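Long-range contacts in fatty acyl CoA synthetase FADD13 (FATTY-ACYL-CoA SYNTHETASE) (PDB 3R44), which belongs to the ANL superfamily of AMP-binding enzymes, in which a large N-terminal part is followed by a small C-terminal domain: residues Arg211-Leu216 / Gly236-Ser241; Ala442-Pro447 / Val506-Tyr511. All blocks are in the same frame, centred on the assembly; numbering follows the deposited sequence.

The two contacts illustrate how the same kind of element, a beta strand, is held differently according to its neighbours. Contact 1 joins two strands inside the large mixed sheet and is almost wholly buried; backbone hydrogen bonds carry it, and side chains on both faces add to it. Contact 2 sets the edge strand of a three-stranded sheet against a helix close to the C-terminus and is only partly buried. No direct hydrogen bond crosses it: apolar side chains fill the interior, and two waters join an arginine to the strand at the margin. No element is shared. Their centres lie about 41 Å apart, on opposite sides of the chain's centre.

Contact 1. Residues Arg211-Leu216 / Gly236-Ser241; sequences RDRLLL and GVTLIS
D212, L214 and L216 meet T238 and I240 through the main chain, pairing in parallel the strands 213-216 and 238-241 of a beta-alpha-beta unit whose crossover carries helix 223-235. T238 gives its N-H to D212 O and receives that of L214; I240 repeats the pattern between L214 O and L216 N. The bond from I240 N to L214 O (2.7 Å) is almost straight at the hydrogen, yet the donor stands 38° above the carbonyl plane.

Alongside T238, R213 CB lies 4.1 Å from T238 O and its CG 4.2 Å from T238 CB. A bend at chi3 (64°) then brings NE 4.0 Å from I240 CD1. The guanidinium has T238 CG2 over one face, 3.7 Å above its plane and offset toward the rim. NH1 gives a hydrogen to water 1 (3.2 Å), which donates to R211 O and T238 OG1, the latter also hydrogen-bonded to Q33 O. R213 NH2 passes 3.8 Å from I240 CD1 and has a salt bridge to E257 and a hydrogen bond to Q33 OE1.

Buried beside the methyls T238 CG2 and I240 CD1, the charge is met by a carboxylate, an amide oxygen and a water, probably offsetting the cost.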
# COMPACT_ATOMS: atom_id res chain seq x y z
N ARG A 211 2.01 -5.24 -24.01
CA ARG A 211 3.32 -5.91 -24.06
C ARG A 211 4.43 -5.22 -23.21
O ARG A 211 5.56 -5.67 -23.23
CB ARG A 211 3.77 -6.14 -25.52
CG ARG A 211 2.78 -6.97 -26.33
CD ARG A 211 3.22 -7.44 -27.72
NE ARG A 211 4.17 -8.53 -27.55
CZ ARG A 211 3.93 -9.83 -27.78
NH1 ARG A 211 2.76 -10.25 -28.27
NH2 ARG A 211 4.90 -10.71 -27.54
N ASP A 212 4.10 -4.17 -22.43
CA ASP A 212 5.07 -3.62 -21.48
C ASP A 212 5.50 -4.77 -20.53
O ASP A 212 4.77 -5.73 -20.28
CB ASP A 212 4.51 -2.47 -20.63
CG ASP A 212 4.62 -1.10 -21.27
OD1 ASP A 212 5.40 -0.90 -22.25
OD2 ASP A 212 3.94 -0.13 -20.78
N ARG A 213 6.72 -4.65 -20.02
CA ARG A 213 7.28 -5.55 -19.04
C ARG A 213 7.51 -4.78 -17.75
O ARG A 213 8.16 -3.72 -17.74
CB ARG A 213 8.58 -6.14 -19.59
CG ARG A 213 8.36 -6.72 -20.92
CD ARG A 213 9.53 -7.37 -21.58
NE ARG A 213 10.10 -8.56 -20.94
CZ ARG A 213 9.73 -9.81 -21.17
NH1 ARG A 213 8.69 -10.03 -21.95
NH2 ARG A 213 10.39 -10.83 -20.63
N LEU A 214 6.95 -5.29 -16.66
CA LEU A 214 6.83 -4.51 -15.44
C LEU A 214 7.50 -5.24 -14.28
O LEU A 214 7.13 -6.39 -13.92
CB LEU A 214 5.33 -4.20 -15.15
CG LEU A 214 5.10 -3.26 -13.97
CD1 LEU A 214 3.73 -2.58 -14.09
CD2 LEU A 214 5.15 -4.05 -12.66
N LEU A 215 8.47 -4.58 -13.67
CA LEU A 215 9.20 -5.14 -12.53
C LEU A 215 8.47 -4.91 -11.22
O LEU A 215 8.13 -3.74 -10.86
CB LEU A 215 10.59 -4.54 -12.46
CG LEU A 215 11.38 -4.95 -11.23
CD1 LEU A 215 11.84 -6.41 -11.39
CD2 LEU A 215 12.56 -3.95 -11.04
N LEU A 216 8.17 -6.00 -10.54
CA LEU A 216 7.55 -5.99 -9.21
C LEU A 216 8.55 -6.53 -8.19
O LEU A 216 8.78 -7.74 -8.11
CB LEU A 216 6.29 -6.87 -9.17
CG LEU A 216 5.51 -6.74 -7.86
CD1 LEU A 216 5.25 -5.33 -7.45
CD2 LEU A 216 4.22 -7.54 -7.97
N GLY A 236 -2.30 -6.66 -20.50
CA GLY A 236 -1.40 -7.54 -21.25
C GLY A 236 0.06 -7.16 -21.08
O GLY A 236 0.83 -6.98 -22.04
N VAL A 237 0.44 -7.07 -19.83
CA VAL A 237 1.79 -6.67 -19.39
C VAL A 237 2.44 -7.90 -18.86
O VAL A 237 1.78 -8.73 -18.22
CB VAL A 237 1.62 -5.66 -18.30
CG1 VAL A 237 2.92 -5.40 -17.52
CG2 VAL A 237 1.10 -4.35 -18.95
N THR A 238 3.74 -8.05 -19.07
CA THR A 238 4.48 -9.16 -18.52
C THR A 238 5.02 -8.74 -17.17
O THR A 238 5.78 -7.79 -17.08
CB THR A 238 5.64 -9.52 -19.45
OG1 THR A 238 5.16 -9.82 -20.76
CG2 THR A 238 6.43 -10.78 -18.97
N LEU A 239 4.71 -9.49 -16.11
CA LEU A 239 5.29 -9.25 -14.78
C LEU A 239 6.68 -9.84 -14.72
O LEU A 239 6.86 -11.01 -15.07
CB LEU A 239 4.44 -9.91 -13.70
CG LEU A 239 3.19 -9.17 -13.38
CD1 LEU A 239 2.38 -10.11 -12.43
CD2 LEU A 239 3.50 -7.88 -12.64
N ILE A 240 7.65 -9.02 -14.31
CA ILE A 240 9.00 -9.47 -14.07
C ILE A 240 9.15 -9.47 -12.57
O ILE A 240 9.12 -8.43 -11.93
CB ILE A 240 10.03 -8.56 -14.76
CG1 ILE A 240 9.68 -8.36 -16.25
CG2 ILE A 240 11.45 -9.10 -14.54
CD1 ILE A 240 9.62 -9.64 -17.11
N SER A 241 9.33 -10.64 -11.98
CA SER A 241 9.33 -10.73 -10.55
C SER A 241 10.73 -10.82 -9.93
O SER A 241 11.57 -11.66 -10.35
CB SER A 241 8.49 -11.95 -10.12
OG SER A 241 8.62 -12.17 -8.74
O HOH W 1 6.17 -8.28 -22.97
O HOH W 2 7.88 -10.10 -7.07

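Contact 2. Residues Ala442-Pro447 / Val506-Tyr511; sequences AVIGLP and VLREQY
In the C-terminal alpha/beta unit of this ANL-family protein, helix 504-511 packs across the edge strand 438-448 of a three-stranded sheet, and A442, I444 and L446 meet L507, R508 and Y511. The segment axes cross at -52°, 8.9 Å apart at closest approach. The three strand residues are also hydrogen-bonded through their backbones to strand 454-461.

The L507 side chain meets both A442 and I444. Its CD1 presses on A442 CB at 3.5 Å, tighter than an ordinary carbon-carbon contact, while its CB lies 4.1 Å from I444 CG2. I444 holds CG1 in the crowded position between its backbone N and carbonyl carbon (chi1 57°); from there the extended branch carries CD1 against the helix backbone, 3.8 Å from R508 CA. Further along, L446 CD2 touches Y511 CB at 4.1 Å, the two side chains crossing at a slant. The Y511 ring turns away from the strand, with L507 CD2 of its own helix in plane at its edge.

Polar chemistry is confined to the margin, where R508 stretches out from CG to NE beside G445. NH2 has a salt bridge to D414, and NE gives its hydrogen to water 4, which probably donates in turn to G445 O, though it has more acceptors in reach than protons. Water 3 lies in the guanidinium plane at its edge, taking one hydrogen from R508 NH2 at 3.0 Å and another from G445 N at 3.1 Å.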
# COMPACT_ATOMS: atom_id res chain seq x y z
N ALA A 442 9.28 18.94 14.32
CA ALA A 442 8.44 17.75 14.13
C ALA A 442 7.63 17.63 15.36
O ALA A 442 8.19 17.71 16.45
CB ALA A 442 9.30 16.53 13.99
N VAL A 443 6.34 17.30 15.22
CA VAL A 443 5.43 17.13 16.36
C VAL A 443 4.97 15.67 16.42
O VAL A 443 4.60 15.09 15.38
CB VAL A 443 4.21 18.09 16.29
CG1 VAL A 443 3.11 17.73 17.34
CG2 VAL A 443 4.68 19.56 16.47
N ILE A 444 5.07 15.11 17.62
CA ILE A 444 4.56 13.77 17.95
C ILE A 444 3.74 13.77 19.22
O ILE A 444 3.89 14.63 20.10
CB ILE A 444 5.69 12.73 18.14
CG1 ILE A 444 6.66 13.19 19.24
CG2 ILE A 444 6.40 12.47 16.81
CD1 ILE A 444 7.65 12.07 19.72
N GLY A 445 2.92 12.74 19.39
CA GLY A 445 2.26 12.58 20.65
C GLY A 445 3.17 11.75 21.53
O GLY A 445 3.88 10.84 21.03
N LEU A 446 3.18 12.09 22.82
CA LEU A 446 3.87 11.31 23.84
C LEU A 446 2.83 10.89 24.84
O LEU A 446 1.91 11.66 25.11
CB LEU A 446 4.94 12.14 24.55
CG LEU A 446 6.17 12.44 23.69
CD1 LEU A 446 7.12 13.34 24.42
CD2 LEU A 446 6.90 11.18 23.24
N PRO A 447 2.99 9.69 25.41
CA PRO A 447 1.98 9.23 26.31
C PRO A 447 1.87 10.10 27.54
O PRO A 447 2.85 10.65 28.02
CB PRO A 447 2.40 7.79 26.67
CG PRO A 447 3.67 7.52 25.98
CD PRO A 447 4.06 8.70 25.17
N VAL A 506 10.96 6.88 14.96
CA VAL A 506 12.25 7.09 15.66
C VAL A 506 12.12 8.21 16.73
O VAL A 506 12.54 8.02 17.89
CB VAL A 506 13.41 7.34 14.69
CG1 VAL A 506 14.72 7.63 15.48
CG2 VAL A 506 13.60 6.07 13.75
N LEU A 507 11.47 9.32 16.38
CA LEU A 507 11.21 10.34 17.36
C LEU A 507 10.53 9.79 18.58
O LEU A 507 10.94 10.11 19.68
CB LEU A 507 10.37 11.46 16.81
CG LEU A 507 11.15 12.50 16.02
CD1 LEU A 507 10.09 13.42 15.29
CD2 LEU A 507 12.10 13.36 16.88
N ARG A 508 9.46 8.99 18.39
CA ARG A 508 8.72 8.44 19.53
C ARG A 508 9.61 7.54 20.40
O ARG A 508 9.49 7.57 21.62
CB ARG A 508 7.46 7.62 19.09
CG ARG A 508 6.39 8.45 18.42
CD ARG A 508 5.20 7.59 17.92
NE ARG A 508 4.42 8.45 17.06
CZ ARG A 508 4.34 8.39 15.74
NH1 ARG A 508 4.96 7.43 15.04
NH2 ARG A 508 3.62 9.32 15.11
N GLU A 509 10.52 6.80 19.76
CA GLU A 509 11.49 5.98 20.45
C GLU A 509 12.46 6.83 21.24
O GLU A 509 12.82 6.52 22.37
CB GLU A 509 12.33 5.19 19.45
CG GLU A 509 11.75 3.89 18.91
CD GLU A 509 12.59 3.33 17.73
OE1 GLU A 509 13.85 3.47 17.75
OE2 GLU A 509 12.00 2.76 16.78
N GLN A 510 12.96 7.87 20.60
CA GLN A 510 13.94 8.75 21.23
C GLN A 510 13.39 9.34 22.51
O GLN A 510 14.04 9.27 23.57
CB GLN A 510 14.31 9.86 20.27
CG GLN A 510 15.30 9.47 19.17
CD GLN A 510 15.58 10.60 18.23
OE1 GLN A 510 14.86 11.59 18.21
NE2 GLN A 510 16.65 10.48 17.47
N TYR A 511 12.20 9.92 22.43
CA TYR A 511 11.62 10.59 23.55
C TYR A 511 10.77 9.75 24.51
O TYR A 511 10.25 10.28 25.49
CB TYR A 511 10.94 11.90 23.11
CG TYR A 511 11.97 12.77 22.46
CD1 TYR A 511 12.90 13.47 23.25
CD2 TYR A 511 12.07 12.86 21.08
CE1 TYR A 511 13.91 14.22 22.67
CE2 TYR A 511 13.07 13.61 20.47
CZ TYR A 511 13.99 14.32 21.29
OH TYR A 511 15.00 15.08 20.70
O HOH W 3 2.15 11.30 16.77
O HOH W 4 2.71 9.55 18.70